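Local coordinates for maltose ABC transporter, periplasmic maltose-binding protein (Thermotoga maritima, PDB 2GHA) that binds maltotriose and probably delivers it in the periplasm to an ABC transporter for uptake, at residues F81-N86 with I286-T291; F95-K100 with P332-M337; I111-N116 with M225-P230; P123-D128 with I248-P253; G254-P259 with A325-P330. All blocks are in the same frame, centred on the assembly; numbering follows the deposited sequence.

Overall arrangement
Contacts 3, 4 and 5 form one cluster and touch one another, with centres 12 to 14 Å apart. P124 of contact 4 packs on L113 and M225 of contact 3. I248 of contact 4 packs on A257 of contact 5. Contacts 1 and 2 stand apart from this cluster and from each other, about 22 Å between centres. Contact 1 sits about 30 Å from contact 3 between centres, and contact 2 about 28 Å. Contacts 2 and 5 adjoin in sequence and reach the same sheet. The bound sugar is nearest contact 3, where the side chain of N228 is about 6 Å from a glucose unit. The side chain of N333 in contact 2 is about 10 Å from a bound glucose unit.

Contact 1. Residues F81-N86 with I286-T291; sequences FSDLKN and IAKKET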
# COMPACT_ATOMS: atom_id res chain seq x y z
N PHE A 81 -7.47 -23.07 -10.03
CA PHE A 81 -8.92 -22.90 -10.18
C PHE A 81 -9.20 -22.31 -11.57
O PHE A 81 -8.29 -21.79 -12.20
CB PHE A 81 -9.49 -22.02 -9.05
CG PHE A 81 -8.85 -20.65 -8.94
CD1 PHE A 81 -9.50 -19.52 -9.44
CD2 PHE A 81 -7.58 -20.51 -8.36
CE1 PHE A 81 -8.88 -18.27 -9.36
CE2 PHE A 81 -6.97 -19.26 -8.27
CZ PHE A 81 -7.62 -18.15 -8.77
N SER A 82 -10.44 -22.43 -12.03
CA SER A 82 -10.78 -22.08 -13.41
C SER A 82 -10.45 -20.65 -13.78
O SER A 82 -10.04 -20.38 -14.89
CB SER A 82 -12.24 -22.39 -13.72
OG SER A 82 -13.12 -21.68 -12.86
N ASP A 83 -10.63 -19.72 -12.84
CA ASP A 83 -10.38 -18.32 -13.14
C ASP A 83 -8.90 -17.88 -12.99
O ASP A 83 -8.59 -16.73 -13.25
CB ASP A 83 -11.28 -17.44 -12.28
CG ASP A 83 -12.70 -17.42 -12.77
OD1 ASP A 83 -13.02 -16.59 -13.64
OD2 ASP A 83 -13.51 -18.22 -12.28
N LEU A 84 -8.01 -18.79 -12.63
CA LEU A 84 -6.59 -18.41 -12.43
C LEU A 84 -6.03 -17.66 -13.64
O LEU A 84 -5.34 -16.64 -13.49
CB LEU A 84 -5.76 -19.64 -12.13
CG LEU A 84 -4.25 -19.51 -11.93
CD1 LEU A 84 -3.99 -18.72 -10.67
CD2 LEU A 84 -3.56 -20.87 -11.88
N LYS A 85 -6.32 -18.17 -14.84
CA LYS A 85 -5.81 -17.61 -16.07
C LYS A 85 -6.20 -16.14 -16.24
O LYS A 85 -5.54 -15.43 -16.98
CB LYS A 85 -6.31 -18.39 -17.28
CG LYS A 85 -7.84 -18.30 -17.51
CD LYS A 85 -8.27 -19.01 -18.79
CE LYS A 85 -9.76 -18.81 -19.14
NZ LYS A 85 -10.14 -17.41 -19.56
N ASN A 86 -7.29 -15.72 -15.60
CA ASN A 86 -7.83 -14.38 -15.81
C ASN A 86 -7.13 -13.27 -15.02
O ASN A 86 -7.45 -12.08 -15.22
CB ASN A 86 -9.32 -14.38 -15.51
CG ASN A 86 -10.07 -15.35 -16.42
OD1 ASN A 86 -9.83 -15.34 -17.65
ND2 ASN A 86 -10.97 -16.16 -15.86
N ILE A 286 -15.67 -14.66 -5.38
CA ILE A 286 -14.88 -13.42 -5.30
C ILE A 286 -14.08 -13.22 -6.58
O ILE A 286 -13.98 -12.09 -7.08
CB ILE A 286 -14.00 -13.39 -4.02
CG1 ILE A 286 -14.90 -13.34 -2.78
CG2 ILE A 286 -13.02 -12.25 -4.03
CD1 ILE A 286 -15.79 -12.13 -2.71
N ALA A 287 -13.55 -14.30 -7.13
CA ALA A 287 -12.63 -14.22 -8.27
C ALA A 287 -13.29 -13.90 -9.61
O ALA A 287 -12.58 -13.64 -10.60
CB ALA A 287 -11.82 -15.53 -8.40
N LYS A 288 -14.61 -13.92 -9.69
CA LYS A 288 -15.30 -13.77 -10.95
C LYS A 288 -15.21 -12.33 -11.44
O LYS A 288 -14.99 -11.43 -10.66
CB LYS A 288 -16.76 -14.17 -10.84
CG LYS A 288 -16.97 -15.61 -10.46
CD LYS A 288 -16.40 -16.58 -11.48
CE LYS A 288 -16.57 -18.04 -11.08
NZ LYS A 288 -16.10 -18.94 -12.20
N LYS A 289 -15.38 -12.16 -12.75
CA LYS A 289 -15.30 -10.85 -13.39
C LYS A 289 -16.22 -9.80 -12.77
O LYS A 289 -15.75 -8.71 -12.39
CB LYS A 289 -15.63 -10.96 -14.88
CG LYS A 289 -15.49 -9.64 -15.60
CD LYS A 289 -15.52 -9.84 -17.13
CE LYS A 289 -16.81 -10.44 -17.63
NZ LYS A 289 -16.97 -10.28 -19.12
N GLU A 290 -17.52 -10.08 -12.71
CA GLU A 290 -18.42 -9.11 -12.08
C GLU A 290 -18.01 -8.80 -10.64
O GLU A 290 -18.05 -7.64 -10.23
CB GLU A 290 -19.88 -9.58 -12.07
CG GLU A 290 -20.62 -9.32 -13.38
CD GLU A 290 -22.10 -9.50 -13.20
OE1 GLU A 290 -22.67 -8.71 -12.41
OE2 GLU A 290 -22.64 -10.47 -13.81
N THR A 291 -17.64 -9.82 -9.86
CA THR A 291 -17.34 -9.59 -8.44
C THR A 291 -16.11 -8.71 -8.28
O THR A 291 -16.07 -7.78 -7.49
CB THR A 291 -17.18 -10.92 -7.68
OG1 THR A 291 -18.24 -11.78 -8.10
CG2 THR A 291 -17.28 -10.69 -6.15
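D83 and K288 form the tight centre of this contact. The ammonium NZ of K288 donates to OD2 of D83 at 2.7 Å in a salt bridge. It arrives on the syn lone pair of OD2. The two side chains meet at about a right angle. The K288 chain leaves its backbone away from the other segment and is bent at chi2 (-62°), which swings its end back to the carboxylate. OD1 of D83 faces different partners: a salt bridge to R305 and a weak bond from ND2 of N86 at 3.1 Å. Both oxygens of this buried acid are thus engaged. R305 also binds the backbone O of A287 and ties the two segments together a second time. An alanine in place of D83 would probably leave K288 and R305 without their shared carboxylate. Apolar contact is thinner. CE1 of F81 lies 4.1 Å from CB of A287, approaching obliquely. The outer side is loose: OG of S82 stays 4.1 Å from NZ of K288, and S82 is exposed. K288 is the N-cap residue of helix 289-298, just after helix 275-286 has ended. D83 closes on it from a type I beta turn, F81 to L84. The arrangement is a salt bridge between a turn and the short link joining two consecutive helices.

Contact 2. Residues F95-K100 with P332-M337; sequences FSYGGK and PNVPQM
Y97 and S96 belong to a tight beta hairpin, and both meet the loop N333-P335 that follows strand 329-330. The hairpin turns through G98 and G99 in a type I' beta turn, closed by paired backbone bonds between Y97 and K100. Both glycines have positive phi. The polar link comes from N333. Its ND2 donates to the backbone O of S96 at 2.9 Å, with an N-H...O angle of 152°. The oxygen lies close to the amide plane of N333, but the donor stands above the carbonyl plane of S96. ND2 also binds the backbone O of A94, and the amide therefore bridges the carbonyls of A94 and S96. In the fold, the loop joins strand 96-97 of the large mixed sheet to strand 168-173 of the three-stranded antiparallel sheet, where V334 and Q336 touch F170. The phenol of Y97 extends toward the loop with CG anti to the backbone N (chi1 -178°). OD1 of N333 comes to the ring edge, 3.8 Å from CD1 of Y97. The hydroxyl end meets the proline: OH of Y97 is 3.3 Å from CD of P335, and the two side chains cross at about a right angle. V334 makes a looser contact, its CG1 4.5 Å from CE1 of Y97. V71 of helix 66-71 touches both Y97 and P335.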
# COMPACT_ATOMS: atom_id res chain seq x y z
N PHE A 95 1.70 -12.71 -4.90
CA PHE A 95 1.07 -13.52 -3.86
C PHE A 95 1.57 -14.96 -3.82
O PHE A 95 0.93 -15.84 -3.19
CB PHE A 95 -0.44 -13.47 -4.01
CG PHE A 95 -1.06 -12.36 -3.22
CD1 PHE A 95 -1.26 -12.52 -1.86
CD2 PHE A 95 -1.33 -11.15 -3.81
CE1 PHE A 95 -1.76 -11.53 -1.11
CE2 PHE A 95 -1.84 -10.14 -3.06
CZ PHE A 95 -2.05 -10.31 -1.71
N SER A 96 2.74 -15.21 -4.43
CA SER A 96 3.32 -16.55 -4.46
C SER A 96 4.64 -16.57 -3.73
O SER A 96 5.40 -15.61 -3.73
CB SER A 96 3.52 -17.01 -5.92
OG SER A 96 2.25 -17.10 -6.59
N TYR A 97 4.90 -17.68 -3.05
CA TYR A 97 6.13 -17.80 -2.28
C TYR A 97 6.51 -19.27 -2.23
O TYR A 97 5.66 -20.15 -2.13
CB TYR A 97 5.94 -17.25 -0.86
CG TYR A 97 7.22 -17.32 -0.05
CD1 TYR A 97 8.21 -16.34 -0.17
CD2 TYR A 97 7.45 -18.38 0.82
CE1 TYR A 97 9.41 -16.44 0.55
CE2 TYR A 97 8.61 -18.47 1.53
CZ TYR A 97 9.58 -17.51 1.40
OH TYR A 97 10.74 -17.66 2.14
N GLY A 98 7.80 -19.56 -2.39
CA GLY A 98 8.26 -20.95 -2.33
C GLY A 98 7.52 -21.89 -3.28
O GLY A 98 7.29 -23.06 -2.96
N GLY A 99 7.14 -21.38 -4.46
CA GLY A 99 6.51 -22.18 -5.52
C GLY A 99 5.00 -22.37 -5.45
O GLY A 99 4.42 -23.05 -6.31
N LYS A 100 4.37 -21.77 -4.43
CA LYS A 100 2.93 -21.92 -4.23
C LYS A 100 2.23 -20.57 -4.24
O LYS A 100 2.81 -19.56 -3.88
CB LYS A 100 2.65 -22.66 -2.92
CG LYS A 100 3.27 -24.07 -2.86
CD LYS A 100 2.89 -24.85 -1.62
CE LYS A 100 3.30 -26.32 -1.72
NZ LYS A 100 2.68 -27.15 -0.63
N PRO A 332 9.13 -6.36 -1.69
CA PRO A 332 9.46 -7.75 -1.43
C PRO A 332 8.39 -8.45 -0.61
O PRO A 332 7.72 -7.80 0.20
CB PRO A 332 10.75 -7.67 -0.62
CG PRO A 332 11.32 -6.33 -0.94
CD PRO A 332 10.17 -5.44 -1.21
N ASN A 333 8.23 -9.76 -0.83
CA ASN A 333 7.32 -10.58 -0.04
C ASN A 333 8.05 -11.61 0.81
O ASN A 333 7.42 -12.42 1.46
CB ASN A 333 6.18 -11.21 -0.89
CG ASN A 333 6.61 -12.43 -1.68
OD1 ASN A 333 7.76 -12.85 -1.63
ND2 ASN A 333 5.66 -13.02 -2.40
N VAL A 334 9.37 -11.55 0.81
CA VAL A 334 10.18 -12.49 1.59
C VAL A 334 9.97 -12.26 3.09
O VAL A 334 9.58 -11.16 3.52
CB VAL A 334 11.70 -12.40 1.20
CG1 VAL A 334 11.90 -12.81 -0.25
CG2 VAL A 334 12.28 -11.03 1.43
N PRO A 335 10.21 -13.30 3.93
CA PRO A 335 9.96 -13.13 5.35
C PRO A 335 10.73 -11.96 5.99
O PRO A 335 10.26 -11.34 6.95
CB PRO A 335 10.45 -14.45 5.95
CG PRO A 335 10.52 -15.41 4.87
CD PRO A 335 10.68 -14.65 3.60
N GLN A 336 11.94 -11.71 5.47
CA GLN A 336 12.83 -10.69 6.00
C GLN A 336 12.27 -9.26 5.87
O GLN A 336 12.70 -8.35 6.58
CB GLN A 336 14.21 -10.80 5.32
CG GLN A 336 14.94 -12.10 5.66
CD GLN A 336 14.60 -13.28 4.75
OE1 GLN A 336 13.75 -13.19 3.85
NE2 GLN A 336 15.31 -14.40 4.94
N MET A 337 11.27 -9.07 5.00
CA MET A 337 10.70 -7.75 4.79
C MET A 337 10.08 -7.28 6.10
O MET A 337 10.03 -6.09 6.35
CB MET A 337 9.67 -7.74 3.64
CG MET A 337 9.27 -6.35 3.15
SD MET A 337 10.71 -5.44 2.57
CE MET A 337 10.07 -3.76 2.57

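Contact 3. Residues I111-N116 with M225-P230; sequences IALIYN and MIINGP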
# COMPACT_ATOMS: atom_id res chain seq x y z
N ILE A 111 1.45 4.75 -4.48
CA ILE A 111 1.13 6.09 -4.07
C ILE A 111 1.52 7.04 -5.21
O ILE A 111 2.33 6.68 -6.10
CB ILE A 111 1.77 6.53 -2.71
CG1 ILE A 111 3.29 6.51 -2.77
CG2 ILE A 111 1.21 5.65 -1.56
CD1 ILE A 111 3.95 6.77 -1.42
N ALA A 112 0.93 8.21 -5.18
CA ALA A 112 1.06 9.19 -6.25
C ALA A 112 0.75 10.55 -5.65
O ALA A 112 0.39 10.64 -4.48
CB ALA A 112 0.12 8.86 -7.36
N LEU A 113 0.90 11.59 -6.45
CA LEU A 113 0.46 12.91 -6.06
C LEU A 113 -1.04 13.02 -6.27
O LEU A 113 -1.53 12.86 -7.40
CB LEU A 113 1.15 13.98 -6.92
CG LEU A 113 0.96 15.42 -6.44
CD1 LEU A 113 1.80 15.69 -5.21
CD2 LEU A 113 1.32 16.38 -7.59
N ILE A 114 -1.75 13.33 -5.20
CA ILE A 114 -3.18 13.60 -5.29
C ILE A 114 -3.29 15.07 -4.96
O ILE A 114 -2.75 15.54 -3.95
CB ILE A 114 -3.99 12.71 -4.31
CG1 ILE A 114 -3.67 11.25 -4.59
CG2 ILE A 114 -5.52 12.98 -4.47
CD1 ILE A 114 -4.31 10.30 -3.59
N TYR A 115 -3.99 15.82 -5.82
CA TYR A 115 -4.02 17.27 -5.66
C TYR A 115 -5.44 17.80 -5.79
O TYR A 115 -6.28 17.21 -6.48
CB TYR A 115 -3.04 17.93 -6.62
CG TYR A 115 -3.34 17.70 -8.07
CD1 TYR A 115 -4.00 18.67 -8.82
CD2 TYR A 115 -3.00 16.51 -8.71
CE1 TYR A 115 -4.30 18.47 -10.16
CE2 TYR A 115 -3.31 16.29 -10.05
CZ TYR A 115 -3.96 17.28 -10.78
OH TYR A 115 -4.26 17.02 -12.11
N ASN A 116 -5.74 18.85 -5.05
CA ASN A 116 -7.04 19.49 -5.03
C ASN A 116 -6.98 20.60 -6.06
O ASN A 116 -6.26 21.59 -5.87
CB ASN A 116 -7.34 20.00 -3.62
CG ASN A 116 -8.75 20.65 -3.48
OD1 ASN A 116 -9.29 21.22 -4.43
ND2 ASN A 116 -9.31 20.57 -2.27
N MET A 225 -2.05 19.43 -1.81
CA MET A 225 -1.33 18.32 -2.43
C MET A 225 -0.93 17.31 -1.37
O MET A 225 -0.42 17.68 -0.31
CB MET A 225 -0.05 18.83 -3.09
CG MET A 225 -0.27 19.75 -4.31
SD MET A 225 1.24 20.43 -5.03
CE MET A 225 1.81 21.49 -3.71
N ILE A 226 -1.06 16.04 -1.71
CA ILE A 226 -0.56 14.95 -0.85
C ILE A 226 0.06 13.84 -1.68
O ILE A 226 -0.09 13.81 -2.90
CB ILE A 226 -1.68 14.34 0.02
CG1 ILE A 226 -2.75 13.65 -0.84
CG2 ILE A 226 -2.32 15.41 0.94
CD1 ILE A 226 -3.82 12.89 -0.00
N ILE A 227 0.81 12.97 -0.99
CA ILE A 227 1.30 11.75 -1.63
C ILE A 227 0.62 10.60 -0.91
O ILE A 227 0.90 10.34 0.27
CB ILE A 227 2.83 11.59 -1.57
CG1 ILE A 227 3.50 12.68 -2.43
CG2 ILE A 227 3.24 10.20 -2.07
CD1 ILE A 227 4.97 12.71 -2.38
N ASN A 228 -0.29 9.95 -1.62
CA ASN A 228 -1.15 8.89 -1.07
C ASN A 228 -1.59 7.98 -2.21
O ASN A 228 -1.32 8.27 -3.38
CB ASN A 228 -2.36 9.51 -0.35
CG ASN A 228 -2.97 8.58 0.72
OD1 ASN A 228 -2.51 7.45 0.93
ND2 ASN A 228 -4.03 9.05 1.37
N GLY A 229 -2.23 6.87 -1.85
CA GLY A 229 -2.59 5.83 -2.78
C GLY A 229 -4.07 5.81 -3.17
O GLY A 229 -4.92 6.57 -2.66
N PRO A 230 -4.40 4.90 -4.08
CA PRO A 230 -5.76 4.85 -4.63
C PRO A 230 -6.84 4.47 -3.63
O PRO A 230 -8.03 4.73 -3.86
CB PRO A 230 -5.64 3.84 -5.78
CG PRO A 230 -4.51 2.96 -5.40
CD PRO A 230 -3.53 3.87 -4.70
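I111, L113 and I114 supply most of the apolar centre, facing I226 and I227 across two adjoining strands. CD1 of I111 reaches CG2 of I227 at 3.6 Å. With an alanine here, the contact to I227 and the cover over N of G229 would probably be lost, opening a gap. On the same face as I227, CD1 of L113 sits over CB of M225 at 4.2 Å. On the other face, CB of I114 lies 3.8 Å from CG1 of I226. CG1 of I114 stands anti to its carbonyl carbon (chi1 -55°), and with chi2 extended (174°) this carries CD1 to the backbone O of N228. The two strands are the central pair of a four-strand mixed sheet and run antiparallel, 147° between their directions. L130 of helix 127-140 covers L113 and M225, while F321 of helix 316-326 lies over A112 and I114. Four backbone bonds join the pair, two between A112 and N228 and two between I114 and I226. Between them, CA-H...O contacts fill in, such as CA of I227 to O of A112 at 3.2 Å. Outward, N228 is the polar end. Its OD1 accepts a weak bond from N of G229, and ND2 binds the hydroxyls of Y236 and Y211. This side chain is about 6 Å from a bound glucose unit.

Contact 4. Residues P123-D128 with I248-P253; sequences PPKTMD and IPDLEP
P249 lies across the segment P124-M127 and sets the orientation of the contact. Its CB presses on the backbone C of T126 at 3.3 Å. On one flank the ring of P124 meets it at a slant, CG of P124 to CG of P249 at 4.0 Å. On another, the side chain of M127 crosses it at about a right angle, SD to CD of P249 at 4.1 Å. Chi1 (-74°) puts CG of M127 beside O of P249 and of D250 and near CD2 of L251, and the bend at chi2 (-61°) brings SD to P249. The backbones also pair. N of D250 donates to O of K125 at 3.2 Å, and N of M127 donates to O of D250 at 2.9 Å. The second bond runs nearly along the C=O axis. K125 starts away from D250 and curls back at chi3 and chi4. Its NZ ends 3.5 Å from OD2 of D250, a long salt bridge that a water closes from beside it. A second water joins N of D128 to O of L251. T126 caps helix 127-140 with OG1 on N of E129. M127 N is met by O of D250, and D128 N by the second water. The amides at the helix start are thus satisfied from three sources, while the charge pair, partly mediated by water, probably adds only modestly to the backbone and proline packing.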
# COMPACT_ATOMS: atom_id res chain seq x y z
N PRO A 123 -0.94 20.19 -11.83
CA PRO A 123 0.01 19.68 -10.83
C PRO A 123 1.46 20.02 -11.17
O PRO A 123 1.78 20.20 -12.35
CB PRO A 123 -0.22 18.17 -10.87
CG PRO A 123 -0.65 17.89 -12.28
CD PRO A 123 -1.47 19.10 -12.68
N PRO A 124 2.33 20.13 -10.14
CA PRO A 124 3.75 20.38 -10.36
C PRO A 124 4.47 19.23 -11.06
O PRO A 124 4.17 18.06 -10.80
CB PRO A 124 4.30 20.59 -8.94
CG PRO A 124 3.33 19.86 -8.04
CD PRO A 124 1.99 20.03 -8.70
N LYS A 125 5.43 19.56 -11.93
CA LYS A 125 6.19 18.56 -12.68
C LYS A 125 7.50 18.14 -11.98
O LYS A 125 8.05 17.06 -12.25
CB LYS A 125 6.48 19.07 -14.11
CG LYS A 125 6.62 17.95 -15.15
CD LYS A 125 7.41 18.40 -16.40
CE LYS A 125 8.92 18.53 -16.14
NZ LYS A 125 9.52 17.27 -15.57
N THR A 126 8.00 18.98 -11.08
CA THR A 126 9.22 18.66 -10.33
C THR A 126 9.00 18.95 -8.86
O THR A 126 8.10 19.72 -8.52
CB THR A 126 10.40 19.52 -10.76
OG1 THR A 126 10.16 20.89 -10.41
CG2 THR A 126 10.63 19.40 -12.26
N MET A 127 9.85 18.37 -8.01
CA MET A 127 9.75 18.63 -6.57
C MET A 127 10.05 20.10 -6.26
O MET A 127 9.47 20.65 -5.34
CB MET A 127 10.63 17.68 -5.75
CG MET A 127 10.10 16.23 -5.65
SD MET A 127 8.47 16.06 -4.85
CE MET A 127 8.84 16.75 -3.24
N ASP A 128 10.94 20.73 -7.03
CA ASP A 128 11.21 22.15 -6.80
C ASP A 128 9.95 22.99 -7.02
O ASP A 128 9.68 23.92 -6.26
CB ASP A 128 12.35 22.66 -7.68
CG ASP A 128 13.73 22.25 -7.15
OD1 ASP A 128 13.87 21.95 -5.95
OD2 ASP A 128 14.69 22.19 -7.95
N ILE A 248 4.21 11.36 -8.64
CA ILE A 248 4.96 12.22 -7.72
C ILE A 248 5.88 13.02 -8.64
O ILE A 248 6.42 12.47 -9.59
CB ILE A 248 5.74 11.38 -6.71
CG1 ILE A 248 4.78 10.59 -5.82
CG2 ILE A 248 6.66 12.26 -5.85
CD1 ILE A 248 5.40 9.50 -5.05
N PRO A 249 6.02 14.34 -8.42
CA PRO A 249 6.93 15.10 -9.28
C PRO A 249 8.36 14.57 -9.27
O PRO A 249 8.82 14.04 -8.26
CB PRO A 249 6.86 16.51 -8.67
CG PRO A 249 5.52 16.56 -8.00
CD PRO A 249 5.36 15.20 -7.42
N ASP A 250 9.04 14.66 -10.42
CA ASP A 250 10.42 14.18 -10.54
C ASP A 250 11.27 14.82 -9.46
O ASP A 250 11.09 15.99 -9.14
CB ASP A 250 11.01 14.47 -11.94
CG ASP A 250 10.35 13.63 -13.06
OD1 ASP A 250 9.87 12.51 -12.79
OD2 ASP A 250 10.32 14.10 -14.22
N LEU A 251 12.19 14.05 -8.90
CA LEU A 251 12.96 14.49 -7.72
C LEU A 251 13.87 15.63 -8.16
O LEU A 251 14.05 16.62 -7.47
CB LEU A 251 13.76 13.34 -7.13
CG LEU A 251 12.92 12.12 -6.74
CD1 LEU A 251 13.79 11.09 -6.11
CD2 LEU A 251 11.74 12.50 -5.79
N GLU A 252 14.41 15.45 -9.36
CA GLU A 252 15.16 16.47 -10.07
C GLU A 252 15.04 16.10 -11.56
O GLU A 252 14.58 15.02 -11.89
CB GLU A 252 16.61 16.53 -9.56
CG GLU A 252 17.41 15.24 -9.66
CD GLU A 252 18.84 15.43 -9.20
OE1 GLU A 252 19.11 15.44 -7.97
OE2 GLU A 252 19.71 15.55 -10.09
N PRO A 253 15.41 17.02 -12.47
CA PRO A 253 15.19 16.82 -13.89
C PRO A 253 15.64 15.44 -14.38
O PRO A 253 16.79 15.07 -14.23
CB PRO A 253 16.00 17.95 -14.51
CG PRO A 253 15.83 19.04 -13.51
CD PRO A 253 16.04 18.33 -12.22
O HOH W 1 12.11 15.71 -15.39
O HOH W 2 13.12 19.30 -8.44

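Contact 5. Residues G254-P259 with A325-P330; sequences GVPARP and AANGIP
R258 and N327 make the central polar bond, seen in one of two deposited conformers of R258. NE of R258 donates to the backbone O of N327 at 2.8 Å, with an N-H...O angle of 160°. The oxygen lies at the guanidinium edge, near its plane. The bend of the R258 chain at chi3 (72°) turns NE to this oxygen, and CB and CG crowd it as well. I329 covers one guanidinium face: CD1 sits 4.1 Å above the plane over its centre, and the two side chains cross at about a right angle. Water 4 lies at the edge of the group. It accepts from NH2 of R258 and donates to the backbone O of A326 and of G328. In the next shell, N of I329 donates to the backbone O of P259 at 2.8 Å. CA of G328 lies only 3.0 Å from that same oxygen. A side chain there would run into it, and glycine fits. On the other flank, CB of N327 rests on the backbone O of A257 at 3.4 Å. Water 3 joins that oxygen to ND2 of N327. CB of P256 closes over this amide. Further out, N of G328 bonds to O of A325, which holds the turn at the end of helix 316-326. F163 of helix 155-164 touches both R258 and I329. After P259 the backbone continues as strand 260-268, which pairs in parallel with strand 329-330; I329 bonds to V261. In maltose-binding-type proteins the lobes are joined by three crossing segments; the pairing at P259 and I329 is consistent with two of them.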
# COMPACT_ATOMS: atom_id res chain seq x y z
N GLY A 254 14.69 14.68 -14.91
CA GLY A 254 14.96 13.36 -15.50
C GLY A 254 15.08 12.20 -14.50
O GLY A 254 15.42 11.09 -14.91
N VAL A 255 14.82 12.47 -13.22
CA VAL A 255 15.02 11.49 -12.15
C VAL A 255 13.68 11.31 -11.46
O VAL A 255 13.32 12.12 -10.59
CB VAL A 255 16.07 11.96 -11.13
CG1 VAL A 255 16.16 10.99 -9.93
CG2 VAL A 255 17.45 12.12 -11.81
N PRO A 256 12.92 10.30 -11.89
CA PRO A 256 11.59 10.11 -11.36
C PRO A 256 11.58 9.57 -9.94
O PRO A 256 12.50 8.85 -9.52
CB PRO A 256 10.97 9.09 -12.32
CG PRO A 256 12.03 8.44 -12.97
CD PRO A 256 13.22 9.34 -12.97
N ALA A 257 10.51 9.90 -9.22
CA ALA A 257 10.20 9.18 -7.99
C ALA A 257 9.88 7.74 -8.34
O ALA A 257 9.29 7.46 -9.39
CB ALA A 257 9.03 9.81 -7.30
N ARG A 258 10.22 6.83 -7.44
CA ARG A 258 9.96 5.40 -7.66
C ARG A 258 9.26 4.76 -6.45
O ARG A 258 9.91 4.25 -5.53
CB ARG A 258 11.25 4.66 -8.00
CG ARG A 258 11.96 5.25 -9.23
CD ARG A 258 13.04 4.32 -9.74
NE ARG A 258 12.47 3.14 -10.39
CZ ARG A 258 13.18 2.07 -10.75
NH1 ARG A 258 14.49 2.01 -10.53
NH2 ARG A 258 12.56 1.05 -11.34
N PRO A 259 7.91 4.80 -6.44
CA PRO A 259 7.19 4.29 -5.30
C PRO A 259 7.22 2.75 -5.19
O PRO A 259 7.48 2.05 -6.16
CB PRO A 259 5.76 4.73 -5.57
CG PRO A 259 5.68 4.76 -7.06
CD PRO A 259 7.00 5.29 -7.49
N ALA A 325 2.82 3.95 -10.87
CA ALA A 325 3.26 2.56 -10.65
C ALA A 325 4.28 2.12 -11.69
O ALA A 325 5.12 1.24 -11.42
CB ALA A 325 2.11 1.61 -10.65
N ALA A 326 4.21 2.71 -12.88
CA ALA A 326 5.18 2.37 -13.93
C ALA A 326 6.63 2.65 -13.53
O ALA A 326 7.52 1.94 -13.96
CB ALA A 326 4.84 3.05 -15.24
N ASN A 327 6.88 3.67 -12.70
CA ASN A 327 8.25 3.95 -12.22
C ASN A 327 8.57 3.23 -10.91
O ASN A 327 9.65 3.43 -10.35
CB ASN A 327 8.47 5.45 -12.05
CG ASN A 327 8.44 6.21 -13.40
OD1 ASN A 327 8.98 5.73 -14.40
ND2 ASN A 327 7.81 7.37 -13.41
N GLY A 328 7.65 2.38 -10.45
CA GLY A 328 7.74 1.79 -9.12
C GLY A 328 8.42 0.43 -9.01
O GLY A 328 8.76 -0.22 -10.00
N ILE A 329 8.54 -0.02 -7.76
CA ILE A 329 9.26 -1.24 -7.40
C ILE A 329 8.36 -2.10 -6.49
O ILE A 329 7.98 -1.62 -5.42
CB ILE A 329 10.54 -0.81 -6.63
CG1 ILE A 329 11.47 -0.02 -7.57
CG2 ILE A 329 11.26 -2.01 -5.98
CD1 ILE A 329 12.60 0.61 -6.92
N PRO A 330 7.98 -3.34 -6.91
CA PRO A 330 7.14 -4.14 -6.01
C PRO A 330 7.79 -4.37 -4.64
O PRO A 330 9.00 -4.59 -4.54
CB PRO A 330 6.96 -5.47 -6.76
CG PRO A 330 7.09 -5.08 -8.19
CD PRO A 330 8.20 -4.06 -8.18
O HOH W 3 7.34 8.62 -10.86
O HOH W 4 9.70 0.73 -12.49